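Local coordinates for hypothetical membrane protein (Corynebacterium glutamicum, PDB 6JSA) that binds heme in the C-terminal domain of HtaA and probably passes it along the corynebacterial heme-uptake pathway, at residues V36-N40 / Q41-F45. Numbering follows the deposited sequence.
Sequences VGFDN and QQFQF
The backbone carbonyl Gln42 O is gripped by two donors that reach it from opposite faces of its plane. Asp39 N comes across the hairpin at 3.0 Å from Gln42 O, nearly straight at its hydrogen (168°), while the side-chain amide Gln44 NE2 arrives from the same strand, 3.2 Å from Gln42 O. The Gln44 chain bends at its second torsion, which brings the amide back toward Gln42 O and, through a weak bond from the same NE2, Asp39 O. Asp39 O in turn accepts Gln42 N, closing a two-residue hairpin turn, close to type I', in which Asn40 and Gln41 both take left-handed backbone angles. Beside this turn the Asn40 and Gln42 side chains run alongside each other with their amide planes 84° apart, and Asn40 ND2 donates to Gln42 OE1 at 2.9 Å from above the carbonyl plane. Farther from the turn, Gly37 and Gln44 pair through reciprocal backbone bonds.

The sheet face bearing Phe38 and Phe43 is largely aromatic within the hairpin. Phe38 CD1 lies over one face of the Phe43 ring, offset toward its rim and 3.7 Å from Phe43 CD1, with the planes oblique at 49°. Val36 spreads its two methyls: CG1 sits 3.8 Å from Phe43 CB, whereas CG2 lies 4.0 Å from Phe45 CE2. Trp31 meets both Phe38 and Phe43, the latter edge-to-face. Gln19 of helix 16-23, which carries the heme ligand Tyr21, bonds to Gln41 O and touches both phenylalanine rings. The chemistry is thus divided: the amide bonds of Asn40, Gln42 and Gln44 gather by the turn, while the rings of Phe38 and Phe43 meet Trp31 and helix 16-23.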
loop_
_atom_site.group_PDB
_atom_site.type_symbol
_atom_site.label_atom_id
_atom_site.label_comp_id
_atom_site.label_asym_id
_atom_site.label_seq_id
_atom_site.Cartn_x
_atom_site.Cartn_y
_atom_site.Cartn_z
ATOM N N VAL A 36 8.192 -6.463 -6.635
ATOM C CA VAL A 36 7.942 -6.318 -5.203
ATOM C C VAL A 36 8.537 -7.547 -4.525
ATOM O O VAL A 36 8.477 -8.650 -5.077
ATOM C CB VAL A 36 6.414 -6.240 -4.931
ATOM C CG1 VAL A 36 6.086 -6.191 -3.432
ATOM C CG2 VAL A 36 5.803 -5.067 -5.675
ATOM N N GLY A 37 9.138 -7.359 -3.348
ATOM C CA GLY A 37 9.647 -8.455 -2.553
ATOM C C GLY A 37 8.756 -8.770 -1.359
ATOM O O GLY A 37 7.664 -8.223 -1.192
ATOM N N PHE A 38 9.251 -9.662 -0.499
ATOM C CA PHE A 38 8.475 -10.101 0.660
ATOM C C PHE A 38 9.411 -10.583 1.760
ATOM O O PHE A 38 10.254 -11.451 1.522
ATOM C CB PHE A 38 7.491 -11.215 0.269
ATOM C CG PHE A 38 6.551 -11.623 1.373
ATOM C CD1 PHE A 38 5.496 -10.800 1.756
ATOM C CD2 PHE A 38 6.726 -12.827 2.035
ATOM C CE1 PHE A 38 4.620 -11.188 2.778
ATOM C CE2 PHE A 38 5.853 -13.220 3.045
ATOM C CZ PHE A 38 4.812 -12.394 3.422
ATOM N N ASP A 39 9.248 -10.032 2.958
ATOM C CA ASP A 39 10.067 -10.356 4.119
ATOM C C ASP A 39 9.356 -9.793 5.342
ATOM O O ASP A 39 8.663 -8.776 5.241
ATOM C CB ASP A 39 11.456 -9.711 3.991
ATOM C CG ASP A 39 12.511 -10.411 4.821
ATOM O OD1 ASP A 39 12.372 -11.625 5.069
ATOM O OD2 ASP A 39 13.486 -9.737 5.216
ATOM N N ASN A 40 9.530 -10.455 6.490
ATOM C CA ASN A 40 8.892 -10.008 7.733
ATOM C C ASN A 40 7.375 -9.887 7.583
ATOM O O ASN A 40 6.752 -9.016 8.189
ATOM C CB ASN A 40 9.492 -8.683 8.237
ATOM C CG ASN A 40 9.005 -8.307 9.628
ATOM O OD1 ASN A 40 8.954 -9.143 10.527
ATOM N ND2 ASN A 40 8.623 -7.045 9.802
ATOM N N GLN A 41 6.762 -10.739 6.761
ATOM C CA GLN A 41 5.323 -10.670 6.502
ATOM C C GLN A 41 4.914 -9.296 5.970
ATOM O O GLN A 41 3.795 -8.827 6.205
ATOM C CB GLN A 41 4.492 -11.110 7.711
ATOM C CG GLN A 41 4.809 -12.526 8.112
ATOM C CD GLN A 41 4.101 -12.926 9.363
ATOM O OE1 GLN A 41 4.604 -12.723 10.469
ATOM N NE2 GLN A 41 2.920 -13.512 9.206
ATOM N N GLN A 42 5.826 -8.649 5.247
ATOM C CA GLN A 42 5.573 -7.346 4.646
ATOM C C GLN A 42 6.038 -7.383 3.202
ATOM O O GLN A 42 7.149 -7.843 2.912
ATOM C CB GLN A 42 6.311 -6.219 5.376
ATOM C CG GLN A 42 5.871 -6.032 6.807
ATOM C CD GLN A 42 6.659 -4.937 7.481
ATOM O OE1 GLN A 42 7.841 -5.108 7.776
ATOM N NE2 GLN A 42 6.023 -3.795 7.698
ATOM N N PHE A 43 5.201 -6.887 2.301
ATOM C CA PHE A 43 5.652 -6.643 0.942
ATOM C C PHE A 43 6.691 -5.529 0.934
ATOM O O PHE A 43 6.624 -4.581 1.727
ATOM C CB PHE A 43 4.450 -6.378 0.040
ATOM C CG PHE A 43 3.477 -7.523 0.058
ATOM C CD1 PHE A 43 3.747 -8.679 -0.666
ATOM C CD2 PHE A 43 2.349 -7.493 0.867
ATOM C CE1 PHE A 43 2.889 -9.764 -0.619
ATOM C CE2 PHE A 43 1.481 -8.577 0.924
ATOM C CZ PHE A 43 1.748 -9.718 0.173
ATOM N N GLN A 44 7.696 -5.683 0.071
ATOM C CA GLN A 44 8.895 -4.855 0.073
ATOM C C GLN A 44 8.920 -4.076 -1.231
ATOM O O GLN A 44 8.959 -4.669 -2.319
ATOM C CB GLN A 44 10.148 -5.727 0.197
ATOM C CG GLN A 44 10.148 -6.638 1.425
ATOM C CD GLN A 44 10.432 -5.893 2.712
ATOM O OE1 GLN A 44 11.273 -4.997 2.744
ATOM N NE2 GLN A 44 9.747 -6.264 3.782
ATOM N N PHE A 45 8.894 -2.757 -1.117
ATOM C CA PHE A 45 8.805 -1.868 -2.263
ATOM C C PHE A 45 10.095 -1.075 -2.374
ATOM O O PHE A 45 10.672 -0.662 -1.360
ATOM C CB PHE A 45 7.615 -0.912 -2.113
ATOM C CG PHE A 45 6.296 -1.620 -1.949
ATOM C CD1 PHE A 45 5.861 -2.034 -0.695
ATOM C CD2 PHE A 45 5.507 -1.891 -3.056
ATOM C CE1 PHE A 45 4.657 -2.702 -0.546
ATOM C CE2 PHE A 45 4.293 -2.555 -2.915
ATOM C CZ PHE A 45 3.873 -2.961 -1.659
#